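Local coordinates for Glyco_hydro_cc domain-containing protein (Cryptococcus neoformans, PDB 6UBC) that probably binds beta-1,3-glucan oligosaccharides, using the eight-stranded beta/alpha barrel of a GH128 (subgroup VII) glycoside hydrolase, at residues A[342-347]-A[378-383]; A[409-414]-A[419-424]. All blocks are in the same frame, centred on the assembly; numbering follows the deposited sequence.

Interactions 1 and 2 lie at the C-terminal ends of two barrel strands, 339-345 and 406-411, that flank strand 366-375; their centres are about 13 Å apart and their nearest atoms about 5 Å apart, without touching. Asn344 of interaction 1 and Trp421 of interaction 2 both rest on Ala372 of that middle strand, and Trp421 also reaches Cys373, the disulfide partner of Cys383. Ser418 ties the two more directly, since its OG is hydrogen-bonded to Cys383 O and to Trp421 N. In barrels of this kind the sugar-binding cleft opens at the C-terminal ends of the strands, so both contacts probably shape its surroundings; interaction 1 is the more peripheral, interaction 2 the more buried.

Interaction 1 of 2, residues A[342-347]-A[378-383]; sequences HINKNS and TDFVPC
Asn344 with Phe380 and Asn346 with Cys383 make a light van der Waals contact at the rim of the beta/alpha barrel, where the C-terminal end of strand 339-345 meets the returning arm of a beta hairpin. The two segments bury 135 Å² between them, and no hydrogen bond crosses; where they touch, their directions differ by 53°. Asn344 and Asn346, two apart on an extended chain, both start toward segment 378-383; the intervening Lys345 starts away from it, its NZ making a salt bridge with Asp376 in the hairpin turn.

At one point of contact, Phe380 reaches in with the far end of its ring. Its CG lies anti to the backbone N (chi1 -163°), and this extends the ring toward Asn344. Phe380 CE1 comes 3.8 Å from Asn344 CB, and the neighbouring Phe380 CZ is 4.0 Å from Asn344 CG. The amide and ring planes are steeply inclined, 68° apart, so this is no stack: the ring meets the aliphatic root of the asparagine obliquely. A large aromatic suits this place because its long flat side chain reaches from an exposed loop residue to Asn344.

The second point is smaller. Cys383 SG sits 4.0 Å from Asn346 CB, a methylene that offers the sulfur an apolar surface. Cys383 suits its place because its sulfur forms the disulfide with Cys373, a covalent staple between the two arms of the hairpin; Val381 and Cys383 add backbone hydrogen bonds to Asp375 and Cys373.

In sheet order strand 366-375 lies between the two strands, parallel to 339-345 and antiparallel to 381-382, with Asn344 packed on Ala372 and Asn346 on Asp375. Helix 386-402 closes the Cys383 end, where Glu388 touches both Asn346 and Cys383, while helix 348-362 begins just after Ser347.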
ATOM      1  N   HIS A 342      -0.656  -3.982  -4.771  1.00 20.93           N
ATOM      2  CA  HIS A 342      -1.861  -3.211  -5.154  1.00 20.79           C
ATOM      3  C   HIS A 342      -2.786  -4.252  -5.759  1.00 21.89           C
ATOM      4  O   HIS A 342      -2.400  -4.919  -6.733  1.00 22.92           O
ATOM      5  CB  HIS A 342      -1.474  -2.092  -6.150  1.00 22.33           C
ATOM      6  CG  HIS A 342      -0.863  -0.938  -5.443  1.00 21.98           C
ATOM      7  ND1 HIS A 342      -0.523   0.207  -6.102  1.00 21.66           N
ATOM      8  CD2 HIS A 342      -0.510  -0.802  -4.158  1.00 20.53           C
ATOM      9  CE1 HIS A 342       0.039   1.003  -5.228  1.00 21.22           C
ATOM     10  NE2 HIS A 342       0.080   0.426  -4.002  1.00 21.33           N
ATOM     11  N   ILE A 343      -3.981  -4.380  -5.183  1.00 21.35           N
ATOM     12  CA  ILE A 343      -4.952  -5.369  -5.688  1.00 21.38           C
ATOM     13  C   ILE A 343      -6.140  -4.622  -6.274  1.00 22.22           C
ATOM     14  O   ILE A 343      -6.863  -3.948  -5.515  1.00 22.51           O
ATOM     15  CB  ILE A 343      -5.335  -6.337  -4.577  1.00 21.28           C
ATOM     16  CG1 ILE A 343      -4.100  -7.117  -4.119  1.00 23.11           C
ATOM     17  CG2 ILE A 343      -6.394  -7.312  -5.033  1.00 22.27           C
ATOM     18  CD1 ILE A 343      -4.402  -8.148  -3.034  1.00 23.88           C
ATOM     19  N   ASN A 344      -6.304  -4.756  -7.579  1.00 22.47           N
ATOM     20  CA  ASN A 344      -7.429  -4.105  -8.312  1.00 22.91           C
ATOM     21  C   ASN A 344      -8.125  -5.253  -9.037  1.00 23.20           C
ATOM     22  O   ASN A 344      -7.672  -5.604 -10.128  1.00 24.06           O
ATOM     23  CB  ASN A 344      -6.918  -2.993  -9.222  1.00 23.89           C
ATOM     24  CG  ASN A 344      -6.327  -1.879  -8.361  1.00 26.65           C
ATOM     25  OD1 ASN A 344      -7.066  -1.233  -7.644  1.00 26.38           O
ATOM     26  ND2 ASN A 344      -5.047  -1.585  -8.552  1.00 30.13           N
ATOM     27  N   LYS A 345      -9.127  -5.813  -8.369  1.00 23.03           N
ATOM     28  CA  LYS A 345      -9.801  -7.038  -8.817  1.00 23.02           C
ATOM     29  C   LYS A 345     -11.278  -6.910  -8.497  1.00 23.57           C
ATOM     30  O   LYS A 345     -11.634  -6.013  -7.758  1.00 24.34           O
ATOM     31  CB  LYS A 345      -9.164  -8.240  -8.129  1.00 24.43           C
ATOM     32  CG  LYS A 345      -7.717  -8.542  -8.516  1.00 24.77           C
ATOM     33  CD  LYS A 345      -7.483  -8.907  -9.983  1.00 23.96           C
ATOM     34  CE  LYS A 345      -6.060  -9.362 -10.129  1.00 25.10           C
ATOM     35  NZ  LYS A 345      -5.721  -9.748 -11.510  1.00 26.31           N
ATOM     36  N   ASN A 346     -12.129  -7.779  -9.079  1.00 24.04           N
ATOM     37  CA  ASN A 346     -13.555  -7.712  -8.757  1.00 25.53           C
ATOM     38  C   ASN A 346     -14.071  -9.042  -8.236  1.00 27.94           C
ATOM     39  O   ASN A 346     -15.292  -9.164  -8.145  1.00 26.33           O
ATOM     40  CB  ASN A 346     -14.405  -7.248  -9.929  1.00 27.86           C
ATOM     41  CG  ASN A 346     -14.529  -8.267 -11.039  1.00 27.49           C
ATOM     42  OD1 ASN A 346     -13.852  -9.292 -11.033  1.00 28.95           O
ATOM     43  ND2 ASN A 346     -15.364  -7.960 -12.012  1.00 29.51           N
ATOM     44  N   SER A 347     -13.199  -9.924  -7.803  1.00 26.54           N
ATOM     45  CA  SER A 347     -13.546 -11.267  -7.291  1.00 28.83           C
ATOM     46  C   SER A 347     -12.423 -11.752  -6.367  1.00 29.23           C
ATOM     47  O   SER A 347     -11.240 -11.319  -6.513  1.00 26.79           O
ATOM     48  CB  SER A 347     -13.803 -12.229  -8.436  1.00 30.78           C
ATOM     49  OG  SER A 347     -12.625 -12.697  -9.011  1.00 32.99           O
ATOM     50  N   THR A 378     -10.425  -7.643 -18.788  1.00 36.93           N
ATOM     51  CA  THR A 378     -10.183  -7.138 -20.162  1.00 41.84           C
ATOM     52  C   THR A 378      -9.249  -5.920 -20.134  1.00 44.51           C
ATOM     53  O   THR A 378      -8.138  -6.019 -20.697  1.00 42.57           O
ATOM     54  CB  THR A 378     -11.532  -6.877 -20.860  1.00 48.58           C
ATOM     55  OG1 THR A 378     -12.152  -8.162 -20.990  1.00 47.53           O
ATOM     56  CG2 THR A 378     -11.409  -6.237 -22.226  1.00 50.07           C
ATOM     57  N   ASP A 379      -9.681  -4.787 -19.570  1.00 44.17           N
ATOM     58  CA  ASP A 379      -8.817  -3.577 -19.488  1.00 44.65           C
ATOM     59  C   ASP A 379      -8.760  -3.184 -17.997  1.00 41.55           C
ATOM     60  O   ASP A 379      -8.206  -3.999 -17.161  1.00 41.31           O
ATOM     61  CB  ASP A 379      -9.340  -2.428 -20.365  1.00 53.97           C
ATOM     62  CG  ASP A 379      -9.964  -2.805 -21.716  1.00 64.11           C
ATOM     63  OD1 ASP A 379      -9.221  -3.270 -22.652  1.00 69.61           O
ATOM     64  OD2 ASP A 379     -11.196  -2.596 -21.850  1.00 75.30           O
ATOM     65  N   PHE A 380      -9.271  -2.000 -17.646  1.00 32.61           N
ATOM     66  CA  PHE A 380      -9.273  -1.553 -16.228  1.00 30.25           C
ATOM     67  C   PHE A 380     -10.569  -0.791 -16.038  1.00 28.57           C
ATOM     68  O   PHE A 380     -10.624   0.390 -16.420  1.00 29.58           O
ATOM     69  CB  PHE A 380      -8.035  -0.696 -15.973  1.00 31.94           C
ATOM     70  CG  PHE A 380      -7.675  -0.488 -14.527  1.00 31.48           C
ATOM     71  CD1 PHE A 380      -6.847  -1.404 -13.871  1.00 32.31           C
ATOM     72  CD2 PHE A 380      -8.135   0.614 -13.821  1.00 32.00           C
ATOM     73  CE1 PHE A 380      -6.462  -1.192 -12.562  1.00 31.84           C
ATOM     74  CE2 PHE A 380      -7.760   0.813 -12.496  1.00 32.99           C
ATOM     75  CZ  PHE A 380      -6.954  -0.121 -11.860  1.00 32.36           C
ATOM     76  N   VAL A 381     -11.600  -1.494 -15.620  1.00 27.21           N
ATOM     77  CA  VAL A 381     -12.937  -0.901 -15.420  1.00 26.51           C
ATOM     78  C   VAL A 381     -13.336  -0.918 -13.939  1.00 27.73           C
ATOM     79  O   VAL A 381     -13.840  -1.933 -13.421  1.00 26.71           O
ATOM     80  CB  VAL A 381     -13.963  -1.660 -16.273  1.00 27.88           C
ATOM     81  CG1 VAL A 381     -15.329  -0.998 -16.151  1.00 27.52           C
ATOM     82  CG2 VAL A 381     -13.509  -1.788 -17.733  1.00 30.70           C
ATOM     83  N   PRO A 382     -13.135   0.214 -13.230  1.00 25.72           N
ATOM     84  CA  PRO A 382     -13.505   0.282 -11.828  1.00 25.65           C
ATOM     85  C   PRO A 382     -14.974  -0.068 -11.657  1.00 24.15           C
ATOM     86  O   PRO A 382     -15.859   0.342 -12.422  1.00 25.32           O
ATOM     87  CB  PRO A 382     -13.102   1.705 -11.422  1.00 26.94           C
ATOM     88  CG  PRO A 382     -12.068   2.091 -12.444  1.00 28.13           C
ATOM     89  CD  PRO A 382     -12.500   1.435 -13.729  1.00 26.82           C
ATOM     90  N   CYS A 383     -15.252  -0.809 -10.587  1.00 27.46           N
ATOM     91  CA  CYS A 383     -16.634  -1.202 -10.234  1.00 26.28           C
ATOM     92  C   CYS A 383     -17.447   0.057  -9.890  1.00 24.89           C
ATOM     93  O   CYS A 383     -16.922   0.902  -9.221  1.00 24.58           O
ATOM     94  CB  CYS A 383     -16.703  -2.079  -8.997  1.00 28.75           C
ATOM     95  SG  CYS A 383     -15.654  -3.560  -9.144  1.00 34.37           S
TER

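Interaction 2 of 2, residues A[409-414]-A[419-424]; sequences YAYSTG and PEWDMI
Beyond Tyr411 the chain leaves barrel strand 406-411 and doubles back through a loop, so that Trp421 and Met423 enclose the Tyr411 ring and the CA atoms of Thr413 and Asp422 come within 6.5 Å. The result is an offset aromatic stack backed by a Met-aromatic contact, after the last strand of the beta/alpha barrel; the two segments bury 310 Å² between them.

Tyr411 and Trp421 approach from opposite directions. The tyrosine ring and the indole six-membered ring are nearly parallel, 8° apart, with centroids at 4.3 Å. The offset puts Tyr411 OH over the centre of the indole. From there the hydroxyl donates to Trp421 O at 2.7 Å, in the carbonyl plane and on a lone pair. One residue thus holds the tyrosine by both face and hydroxyl; tyrosine suits the place because it offers both a flat face and a hydroxyl donor.

Met423 covers the opposite face. Its chain runs out extended and bends at the sulfur (chi3 -87°), which lays the methyl over the ring: Met423 CE is 3.6 Å from the Tyr411 centroid, a CH-pi contact, while SD stands obliquely farther off. Flexible and apolar, methionine can follow the ring surface. Its CB also meets Thr413 CG2, whereas Thr413 OG1 is hydrogen-bonded to Ser207 O.

Helix 431-441 packs behind, with Tyr436 against Tyr411 and Met423. Ser412 shapes the exit from the strand through an ST turn, its OG accepting from Gly414 N. Its carbonyl fixes the indole's rotation: Trp421 NE1 donates to Ser412 O at 2.9 Å, the oxygen lying near the indole plane.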
ATOM      1  N   TYR A 409      -3.380  -4.340   5.339  1.00 24.13           N
ATOM      2  CA  TYR A 409      -4.071  -3.917   4.103  1.00 23.02           C
ATOM      3  C   TYR A 409      -4.688  -2.544   4.341  1.00 24.00           C
ATOM      4  O   TYR A 409      -5.006  -2.117   5.497  1.00 23.26           O
ATOM      5  CB  TYR A 409      -5.117  -4.962   3.727  1.00 22.69           C
ATOM      6  CG  TYR A 409      -6.138  -5.178   4.818  1.00 23.44           C
ATOM      7  CD1 TYR A 409      -7.280  -4.383   4.915  1.00 22.82           C
ATOM      8  CD2 TYR A 409      -6.007  -6.190   5.759  1.00 24.55           C
ATOM      9  CE1 TYR A 409      -8.222  -4.553   5.912  1.00 23.19           C
ATOM     10  CE2 TYR A 409      -6.957  -6.385   6.757  1.00 24.26           C
ATOM     11  CZ  TYR A 409      -8.075  -5.556   6.842  1.00 24.60           C
ATOM     12  OH  TYR A 409      -9.046  -5.729   7.788  1.00 26.16           O
ATOM     13  N   ALA A 410      -4.848  -1.839   3.223  1.00 22.12           N
ATOM     14  CA  ALA A 410      -5.438  -0.482   3.199  1.00 22.31           C
ATOM     15  C   ALA A 410      -6.344  -0.305   1.993  1.00 21.93           C
ATOM     16  O   ALA A 410      -5.911  -0.470   0.813  1.00 21.55           O
ATOM     17  CB  ALA A 410      -4.334   0.553   3.205  1.00 23.90           C
ATOM     18  N   TYR A 411      -7.529   0.207   2.294  1.00 21.57           N
ATOM     19  CA  TYR A 411      -8.482   0.728   1.300  1.00 21.88           C
ATOM     20  C   TYR A 411      -7.839   1.822   0.450  1.00 21.57           C
ATOM     21  O   TYR A 411      -7.279   2.812   0.988  1.00 22.70           O
ATOM     22  CB  TYR A 411      -9.695   1.196   2.057  1.00 21.95           C
ATOM     23  CG  TYR A 411     -10.924   1.492   1.247  1.00 23.27           C
ATOM     24  CD1 TYR A 411     -11.018   2.657   0.480  1.00 22.69           C
ATOM     25  CD2 TYR A 411     -11.984   0.627   1.235  1.00 23.22           C
ATOM     26  CE1 TYR A 411     -12.177   2.954  -0.206  1.00 22.72           C
ATOM     27  CE2 TYR A 411     -13.157   0.918   0.568  1.00 24.41           C
ATOM     28  CZ  TYR A 411     -13.244   2.064  -0.189  1.00 23.55           C
ATOM     29  OH  TYR A 411     -14.404   2.350  -0.838  1.00 22.86           O
ATOM     30  N   SER A 412      -7.931   1.704  -0.883  1.00 20.93           N
ATOM     31  CA  SER A 412      -7.328   2.705  -1.779  1.00 22.11           C
ATOM     32  C   SER A 412      -8.211   3.937  -1.810  1.00 22.13           C
ATOM     33  O   SER A 412      -9.407   3.775  -2.119  1.00 22.43           O
ATOM     34  CB  SER A 412      -7.150   2.153  -3.151  1.00 23.05           C
ATOM     35  OG  SER A 412      -6.575   3.149  -3.964  1.00 25.42           O
ATOM     36  N   THR A 413      -7.654   5.160  -1.623  1.00 23.50           N
ATOM     37  CA  THR A 413      -8.402   6.414  -1.916  1.00 24.35           C
ATOM     38  C   THR A 413      -7.698   7.138  -3.079  1.00 25.10           C
ATOM     39  O   THR A 413      -7.745   8.338  -3.170  1.00 27.22           O
ATOM     40  CB  THR A 413      -8.543   7.263  -0.637  1.00 23.92           C
ATOM     41  OG1 THR A 413      -7.243   7.694  -0.224  1.00 22.28           O
ATOM     42  CG2 THR A 413      -9.303   6.540   0.459  1.00 24.61           C
ATOM     43  N   GLY A 414      -7.019   6.398  -3.894  1.00 24.81           N
ATOM     44  CA  GLY A 414      -6.237   6.907  -5.026  1.00 27.85           C
ATOM     45  C   GLY A 414      -7.135   7.421  -6.145  1.00 29.57           C
ATOM     46  O   GLY A 414      -8.376   7.262  -6.124  1.00 27.50           O
ATOM     47  N   PRO A 419     -16.705   6.997  -8.572  1.00 25.13           N
ATOM     48  CA  PRO A 419     -17.230   7.828  -7.509  1.00 26.82           C
ATOM     49  C   PRO A 419     -17.847   7.015  -6.344  1.00 25.35           C
ATOM     50  O   PRO A 419     -17.744   7.421  -5.196  1.00 26.63           O
ATOM     51  CB  PRO A 419     -18.349   8.591  -8.208  1.00 28.92           C
ATOM     52  CG  PRO A 419     -17.936   8.617  -9.650  1.00 29.55           C
ATOM     53  CD  PRO A 419     -17.326   7.261  -9.889  1.00 28.57           C
ATOM     54  N   GLU A 420     -18.401   5.850  -6.672  1.00 23.09           N
ATOM     55  CA  GLU A 420     -19.006   4.925  -5.685  1.00 22.53           C
ATOM     56  C   GLU A 420     -17.909   4.332  -4.771  1.00 25.56           C
ATOM     57  O   GLU A 420     -18.196   4.028  -3.615  1.00 23.32           O
ATOM     58  CB  GLU A 420     -19.845   3.855  -6.379  1.00 24.63           C
ATOM     59  CG  GLU A 420     -21.039   4.398  -7.130  1.00 25.58           C
ATOM     60  CD  GLU A 420     -20.835   4.663  -8.617  1.00 28.37           C
ATOM     61  OE1 GLU A 420     -19.682   4.735  -9.063  1.00 25.95           O
ATOM     62  OE2 GLU A 420     -21.848   4.780  -9.297  1.00 23.78           O
ATOM     63  N   TRP A 421     -16.686   4.216  -5.260  1.00 23.57           N
ATOM     64  CA  TRP A 421     -15.549   3.738  -4.447  1.00 25.04           C
ATOM     65  C   TRP A 421     -15.071   4.841  -3.472  1.00 27.03           C
ATOM     66  O   TRP A 421     -14.505   4.507  -2.390  1.00 26.66           O
ATOM     67  CB  TRP A 421     -14.434   3.243  -5.391  1.00 23.76           C
ATOM     68  CG  TRP A 421     -13.331   2.566  -4.611  1.00 22.53           C
ATOM     69  CD1 TRP A 421     -12.229   3.141  -4.095  1.00 21.88           C
ATOM     70  CD2 TRP A 421     -13.422   1.277  -3.990  1.00 21.84           C
ATOM     71  NE1 TRP A 421     -11.517   2.245  -3.344  1.00 23.27           N
ATOM     72  CE2 TRP A 421     -12.243   1.088  -3.249  1.00 21.38           C
ATOM     73  CE3 TRP A 421     -14.337   0.215  -4.067  1.00 22.55           C
ATOM     74  CZ2 TRP A 421     -11.990  -0.054  -2.489  1.00 23.13           C
ATOM     75  CZ3 TRP A 421     -14.077  -0.942  -3.344  1.00 22.98           C
ATOM     76  CH2 TRP A 421     -12.907  -1.086  -2.569  1.00 22.07           C
ATOM     77  N   ASP A 422     -15.314   6.129  -3.747  1.00 24.22           N
ATOM     78  CA  ASP A 422     -14.830   7.201  -2.839  1.00 23.62           C
ATOM     79  C   ASP A 422     -15.221   6.858  -1.389  1.00 24.57           C
ATOM     80  O   ASP A 422     -16.391   6.498  -1.157  1.00 23.53           O
ATOM     81  CB  ASP A 422     -15.390   8.583  -3.205  1.00 26.96           C
ATOM     82  CG  ASP A 422     -14.839   9.280  -4.440  1.00 30.90           C
ATOM     83  OD1 ASP A 422     -13.801   8.880  -4.910  1.00 37.47           O
ATOM     84  OD2 ASP A 422     -15.536  10.189  -4.931  1.00 35.40           O
ATOM     85  N   MET A 423     -14.255   6.919  -0.468  1.00 24.21           N
ATOM     86  CA  MET A 423     -14.526   6.704   0.973  1.00 24.68           C
ATOM     87  C   MET A 423     -15.123   7.980   1.576  1.00 26.41           C
ATOM     88  O   MET A 423     -15.907   7.850   2.518  1.00 23.16           O
ATOM     89  CB  MET A 423     -13.221   6.325   1.682  1.00 24.90           C
ATOM     90  CG  MET A 423     -13.343   6.218   3.221  1.00 27.25           C
ATOM     91  SD  MET A 423     -11.809   5.357   3.776  1.00 29.42           S
ATOM     92  CE  MET A 423     -12.344   3.661   3.613  1.00 27.07           C
ATOM     93  N   ILE A 424     -14.659   9.149   1.117  1.00 25.87           N
ATOM     94  CA  ILE A 424     -15.056  10.494   1.628  1.00 29.25           C
ATOM     95  C   ILE A 424     -15.653  11.299   0.476  1.00 28.45           C
ATOM     96  O   ILE A 424     -15.101  11.281  -0.659  1.00 28.26           O
ATOM     97  CB  ILE A 424     -13.877  11.225   2.303  1.00 30.27           C
ATOM     98  CG1 ILE A 424     -13.150  10.400   3.376  1.00 33.68           C
ATOM     99  CG2 ILE A 424     -14.366  12.567   2.851  1.00 32.79           C
ATOM    100  CD1 ILE A 424     -13.980  10.097   4.619  1.00 34.26           C
TER